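Local coordinates for protein alpha,alpha-trehalose-phosphate synthase (UDP-forming) (Burkholderia xenovorans, PDB 5V0T) that belongs to the family 20 glycosyltransferases of the GT-B fold and holds uridine-5'-diphosphate and 6-O-phosphono-alpha-D-glucopyranose in its pockets, at residues Lys352-Arg356 with Ser357-Ala361; Ala264-Ser268 with Arg269-Met273. All blocks are in the same frame, centred on the assembly; numbering follows the deposited sequence.

Interaction 1. Residues Lys352-Arg356 with Ser357-Ala361. With UDP (uridine-5'-diphosphate), chain I; OXD (oxalic acid), chain O.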
loop_
_atom_site.group_PDB
_atom_site.type_symbol
_atom_site.label_atom_id
_atom_site.label_comp_id
_atom_site.label_asym_id
_atom_site.label_seq_id
_atom_site.Cartn_x
_atom_site.Cartn_y
_atom_site.Cartn_z
ATOM N N LYS A 352 3.622 -15.205 -8.363
ATOM C CA LYS A 352 2.282 -15.699 -8.045
ATOM C C LYS A 352 1.800 -15.114 -6.719
ATOM O O LYS A 352 2.599 -14.754 -5.856
ATOM C CB LYS A 352 2.241 -17.245 -7.959
ATOM C CG LYS A 352 2.455 -17.956 -9.295
ATOM C CD LYS A 352 2.326 -19.471 -9.171
ATOM C CE LYS A 352 3.680 -20.169 -9.304
ATOM N NZ LYS A 352 3.543 -21.660 -9.321
ATOM N N GLN A 353 0.480 -15.045 -6.555
ATOM C CA GLN A 353 -0.115 -14.578 -5.309
ATOM C C GLN A 353 -0.291 -15.743 -4.342
ATOM O O GLN A 353 -0.494 -16.889 -4.752
ATOM C CB GLN A 353 -1.476 -13.908 -5.553
ATOM N N TYR A 354 -0.207 -15.434 -3.050
ATOM C CA TYR A 354 -0.405 -16.404 -1.987
ATOM C C TYR A 354 -1.479 -15.911 -1.028
ATOM O O TYR A 354 -1.721 -14.711 -0.892
ATOM C CB TYR A 354 0.894 -16.653 -1.206
ATOM C CG TYR A 354 1.864 -17.540 -1.931
ATOM C CD1 TYR A 354 2.589 -17.070 -3.026
ATOM C CD2 TYR A 354 2.048 -18.860 -1.533
ATOM C CE1 TYR A 354 3.478 -17.884 -3.695
ATOM C CE2 TYR A 354 2.929 -19.690 -2.199
ATOM C CZ TYR A 354 3.648 -19.195 -3.269
ATOM O OH TYR A 354 4.527 -20.017 -3.934
ATOM N N GLU A 355 -2.099 -16.859 -0.339
ATOM C CA GLU A 355 -3.007 -16.509 0.737
ATOM C C GLU A 355 -2.254 -15.764 1.831
ATOM O O GLU A 355 -1.104 -16.084 2.159
ATOM C CB GLU A 355 -3.669 -17.765 1.302
ATOM C CG GLU A 355 -4.677 -18.408 0.354
ATOM C CD GLU A 355 -5.989 -17.626 0.253
ATOM O OE1 GLU A 355 -6.794 -17.934 -0.657
ATOM O OE2 GLU A 355 -6.219 -16.708 1.077
ATOM N N ARG A 356 -2.912 -14.748 2.387
ATOM C CA ARG A 356 -2.296 -13.947 3.431
ATOM C C ARG A 356 -1.965 -14.803 4.647
ATOM O O ARG A 356 -0.945 -14.585 5.312
ATOM C CB ARG A 356 -3.233 -12.799 3.798
ATOM C CG ARG A 356 -2.600 -11.720 4.624
ATOM C CD ARG A 356 -3.474 -10.484 4.619
ATOM N NE ARG A 356 -3.086 -9.583 5.692
ATOM C CZ ARG A 356 -3.777 -9.422 6.808
ATOM N NH1 ARG A 356 -4.895 -10.104 6.997
ATOM N NH2 ARG A 356 -3.355 -8.580 7.730
ATOM N N SER A 357 -2.806 -15.799 4.936
ATOM C CA SER A 357 -2.545 -16.706 6.049
ATOM C C SER A 357 -1.279 -17.535 5.823
ATOM O O SER A 357 -0.569 -17.867 6.781
ATOM C CB SER A 357 -3.741 -17.627 6.254
ATOM O OG SER A 357 -3.913 -18.440 5.107
ATOM N N VAL A 358 -1.000 -17.914 4.574
ATOM C CA VAL A 358 0.239 -18.638 4.290
ATOM C C VAL A 358 1.442 -17.701 4.423
ATOM O O VAL A 358 2.487 -18.079 4.975
ATOM C CB VAL A 358 0.170 -19.297 2.894
ATOM C CG1 VAL A 358 1.535 -19.899 2.482
ATOM C CG2 VAL A 358 -0.921 -20.361 2.859
ATOM N N LEU A 359 1.315 -16.461 3.931
ATOM C CA LEU A 359 2.429 -15.518 4.036
ATOM C C LEU A 359 2.792 -15.250 5.495
ATOM O O LEU A 359 3.975 -15.141 5.841
ATOM C CB LEU A 359 2.083 -14.200 3.337
ATOM C CG LEU A 359 1.891 -14.218 1.817
ATOM C CD1 LEU A 359 1.484 -12.839 1.333
ATOM C CD2 LEU A 359 3.151 -14.704 1.105
ATOM N N ALA A 360 1.785 -15.118 6.358
ATOM C CA ALA A 360 2.044 -14.902 7.775
ATOM C C ALA A 360 2.817 -16.069 8.375
ATOM O O ALA A 360 3.770 -15.862 9.132
ATOM C CB ALA A 360 0.725 -14.686 8.522
ATOM N N ALA A 361 2.407 -17.305 8.064
ATOM C CA ALA A 361 3.117 -18.474 8.572
ATOM C C ALA A 361 4.565 -18.485 8.105
ATOM O O ALA A 361 5.467 -18.798 8.886
ATOM C CB ALA A 361 2.407 -19.763 8.140
HETATM N N1 UDP I . -0.627 -9.869 -0.060
HETATM C C2 UDP I . -1.397 -11.016 -0.172
HETATM N N3 UDP I . -0.931 -11.943 -1.060
HETATM C C4 UDP I . 0.207 -11.851 -1.831
HETATM C C5 UDP I . 0.959 -10.636 -1.657
HETATM C C6 UDP I . 0.532 -9.710 -0.785
HETATM O O2 UDP I . -2.424 -11.190 0.459
HETATM O O4 UDP I . 0.499 -12.784 -2.588
HETATM C "C1'" UDP I . -1.078 -8.844 0.888
HETATM C "C2'" UDP I . -0.081 -8.572 2.012
HETATM O "O2'" UDP I . -0.272 -9.507 3.060
HETATM C "C3'" UDP I . -0.471 -7.145 2.405
HETATM C "C4'" UDP I . -0.874 -6.526 1.061
HETATM O "O4'" UDP I . -1.214 -7.627 0.192
HETATM O "O3'" UDP I . -1.579 -7.101 3.299
HETATM C "C5'" UDP I . 0.174 -5.667 0.405
HETATM O "O5'" UDP I . 0.089 -4.358 1.001
HETATM P PA UDP I . 1.339 -3.389 1.043
HETATM O O1A UDP I . 2.581 -4.119 1.512
HETATM O O2A UDP I . 0.940 -2.207 1.846
HETATM O O3A UDP I . 1.607 -2.983 -0.460
HETATM P PB UDP I . 0.696 -2.644 -1.712
HETATM O O1B UDP I . -0.544 -1.990 -1.096
HETATM O O2B UDP I . 1.528 -1.578 -2.458
HETATM O O3B UDP I . 0.403 -3.852 -2.521
HETATM C C1 OXD O . 1.425 -21.347 -6.090
HETATM C C2 OXD O . 0.462 -21.142 -5.012
HETATM O O3 OXD O . 1.278 -22.306 -6.878
HETATM O O4 OXD O . -0.080 -22.140 -4.489
HETATM O O5 OXD O . 2.386 -20.560 -6.188
HETATM O O6 OXD O . 0.219 -19.976 -4.631
HETATM O O HOH W 1 -5.436 -15.635 4.250
#
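Y354 and L359 meet where the loop after strand 347-350 turns into helix 356-363, one of the beta-to-alpha turns in the second Rossmann-like half of this GT-B protein. Y354 CB rests on the L359 methyl CD2 at 3.8 Å, while its ring atom CD2 comes to 4.2 Å from V358 CG1, the two side chains crossing obliquely. With CG beside its own backbone N (chi1 -77°), the tyrosine ring swings off the helix and over to the oxalic acid, whose O6 sits 3.6 Å above the ring plane, over the centre. K352 reaches the same ligand, and its NZ makes a weak bond to O3.

The Y354 backbone reads the uracil of UDP: its N gives a nearly straight bond to O4 (2.8 Å, 171°), and its O accepts the N-H of N3. L359 adds its other methyl, CD1, which lies over the uracil face, 3.5 Å from N3. R356 runs beside the ribose, with O2' in the guanidinium plane at its edge; its NE is salt-bridged to E384, which also bonds UDP.

E355 is the N-cap. Its O takes the L359 N-H at 3.0 Å and, weakly, that of V358. Its side chain, bent at chi2 (-74°), leads away from the helix, and its carboxylate reaches the first turn only through a water. That water accepts the S357 N-H at 2.7 Å and gives a weak bond to E355 OE2.

Interaction 2. Residues Ala264-Ser268 with Arg269-Met273. With EDO (1,2-ethanediol), chain K.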
loop_
_atom_site.group_PDB
_atom_site.type_symbol
_atom_site.label_atom_id
_atom_site.label_comp_id
_atom_site.label_asym_id
_atom_site.label_seq_id
_atom_site.Cartn_x
_atom_site.Cartn_y
_atom_site.Cartn_z
ATOM N N ALA A 264 12.225 -27.838 4.841
ATOM C CA ALA A 264 12.950 -28.939 4.220
ATOM C C ALA A 264 13.826 -28.449 3.072
ATOM O O ALA A 264 14.989 -28.850 2.952
ATOM C CB ALA A 264 11.961 -29.996 3.729
ATOM N N THR A 265 13.283 -27.572 2.221
ATOM C CA THR A 265 14.040 -27.032 1.096
ATOM C C THR A 265 15.280 -26.272 1.555
ATOM O O THR A 265 16.338 -26.357 0.920
ATOM C CB THR A 265 13.145 -26.107 0.264
ATOM O OG1 THR A 265 11.991 -26.825 -0.179
ATOM C CG2 THR A 265 13.898 -25.568 -0.941
ATOM N N LEU A 266 15.167 -25.495 2.636
ATOM C CA LEU A 266 16.300 -24.685 3.079
ATOM C C LEU A 266 17.376 -25.516 3.759
ATOM O O LEU A 266 18.550 -25.132 3.736
ATOM C CB LEU A 266 15.828 -23.602 4.049
ATOM C CG LEU A 266 15.021 -22.444 3.478
ATOM C CD1 LEU A 266 14.299 -21.737 4.629
ATOM C CD2 LEU A 266 15.935 -21.481 2.718
ATOM N N HIS A 267 16.989 -26.648 4.344
ATOM C CA HIS A 267 17.780 -27.450 5.279
ATOM C C HIS A 267 18.857 -26.650 6.008
ATOM O O HIS A 267 20.057 -26.772 5.727
ATOM C CB HIS A 267 18.382 -28.676 4.579
ATOM C CG HIS A 267 19.089 -28.374 3.300
ATOM N ND1 HIS A 267 20.369 -27.867 3.261
ATOM C CD2 HIS A 267 18.708 -28.538 2.012
ATOM C CE1 HIS A 267 20.742 -27.718 2.002
ATOM N NE2 HIS A 267 19.752 -28.117 1.224
ATOM N N SER A 268 18.394 -25.815 6.936
ATOM C CA SER A 268 19.156 -25.034 7.911
ATOM C C SER A 268 19.738 -23.747 7.327
ATOM O O SER A 268 20.317 -22.963 8.087
ATOM C CB SER A 268 20.298 -25.823 8.579
ATOM O OG SER A 268 21.442 -25.868 7.745
ATOM N N ARG A 269 19.618 -23.498 6.022
ATOM C CA ARG A 269 20.027 -22.196 5.510
ATOM C C ARG A 269 19.091 -21.128 6.059
ATOM O O ARG A 269 17.907 -21.375 6.292
ATOM C CB ARG A 269 20.000 -22.167 3.978
ATOM C CG ARG A 269 20.991 -23.130 3.331
ATOM C CD ARG A 269 20.961 -23.013 1.813
ATOM N NE ARG A 269 21.818 -24.031 1.211
ATOM C CZ ARG A 269 21.383 -25.034 0.460
ATOM N NH1 ARG A 269 22.252 -25.916 -0.025
ATOM N NH2 ARG A 269 20.093 -25.154 0.185
ATOM N N LYS A 270 19.628 -19.930 6.272
ATOM C CA LYS A 270 18.767 -18.860 6.741
ATOM C C LYS A 270 17.908 -18.348 5.590
ATOM O O LYS A 270 18.225 -18.537 4.411
ATOM C CB LYS A 270 19.595 -17.726 7.362
ATOM C CG LYS A 270 20.327 -18.179 8.662
ATOM C CD LYS A 270 20.959 -16.988 9.388
ATOM C CE LYS A 270 21.587 -17.440 10.713
ATOM N NZ LYS A 270 22.292 -16.312 11.384
ATOM N N LEU A 271 16.807 -17.698 5.937
ATOM C CA LEU A 271 15.835 -17.252 4.946
ATOM C C LEU A 271 15.673 -15.743 5.008
ATOM O O LEU A 271 15.311 -15.196 6.053
ATOM C CB LEU A 271 14.483 -17.933 5.161
ATOM C CG LEU A 271 13.353 -17.497 4.232
ATOM C CD1 LEU A 271 13.709 -17.807 2.767
ATOM C CD2 LEU A 271 12.071 -18.208 4.637
ATOM N N ILE A 272 15.946 -15.083 3.892
ATOM C CA ILE A 272 15.514 -13.710 3.658
ATOM C C ILE A 272 14.220 -13.770 2.854
ATOM O O ILE A 272 14.153 -14.434 1.814
ATOM C CB ILE A 272 16.596 -12.915 2.907
ATOM C CG1 ILE A 272 17.924 -12.942 3.681
ATOM C CG2 ILE A 272 16.118 -11.484 2.614
ATOM C CD1 ILE A 272 19.126 -12.447 2.856
ATOM N N MET A 273 13.184 -13.072 3.321
ATOM C CA MET A 273 11.886 -13.146 2.661
ATOM C C MET A 273 11.363 -11.765 2.285
ATOM O O MET A 273 11.439 -10.821 3.072
ATOM C CB MET A 273 10.864 -13.865 3.549
ATOM C CG MET A 273 9.472 -14.005 2.890
ATOM S SD MET A 273 8.491 -15.146 3.857
ATOM C CE MET A 273 6.919 -15.047 2.971
HETATM C C1 EDO K . 16.984 -23.322 -1.090
HETATM O O1 EDO K . 18.036 -23.070 -0.147
HETATM C C2 EDO K . 17.526 -23.090 -2.497
HETATM O O2 EDO K . 18.350 -24.201 -2.892
HETATM O O HOH W 2 19.419 -27.952 -1.236
#
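H267 and R269 lie side by side and point the same way, the imidazole turned 61° from the guanidinium plane. The histidine presents its edge: CE1 stands over one face of the R269 guanidinium, 3.1 Å from NH1. A water in the guanidinium plane, at its edge, ties the two together, accepting from R269 NH2 and hydrogen-bonded to H267 NE2. NH2 also gives a bond to O1 of a 1,2-ethanediol, 2.9 Å away, and that molecule is held in turn by S306 and T345.

Beneath the polar ends, L266 O is packed against the root of the arginine. R269 N bonds to it at 3.0 Å, reaching it from well above the carbonyl plane rather than along a lone pair, and R269 CG lies 3.2 Å from the same oxygen. The leucine side chain meets L271 at about a right angle, with CD1 against L271 CB at 3.8 Å.

This is the turn that takes helix 257-266 into strand 270-275, a central strand of the six-stranded parallel sheet of one Rossmann-like domain of the GT-B fold. H267 leaves the helix with positive phi (24°), and S268 also has positive phi, so the chain reverses tightly enough for R269 N to come back to L266 O.

Further out, the extended arginine is fixed by neighbours of the sheet: NE bonds to N303 O, NH1 has a long, weak ion pair with D343, and the side chain lies on W344. K270 points away from the turn and sends NZ to L431 O. On the strand, L271 N bonds to H367 ND1 and its side chain packs on L308; from the helix end, L266 packs on S306.

In the fold
Interaction 2 leads into the start of interior strand 270-275 of the parallel sheet and interaction 1 starts a helix that packs on it nearer the ligands; their centres are about 17 Å apart. They touch through M273, whose CE lies 4.1 Å from L359 O and which also packs on L362 and F363. Strand 305-310 is shared: L266 and L271 lie on its S306 and L308, Y354 and L359 on its I310. Only interaction 1 lines the UDP pocket, and the R356 side chain is about 12 Å from the 6-O-phosphono-alpha-D-glucopyranose. Interaction 2 does not touch UDP; the T265 side chain is about 13 Å from the oxalic acid, and strand 270-275 runs on toward R277, which bonds UDP.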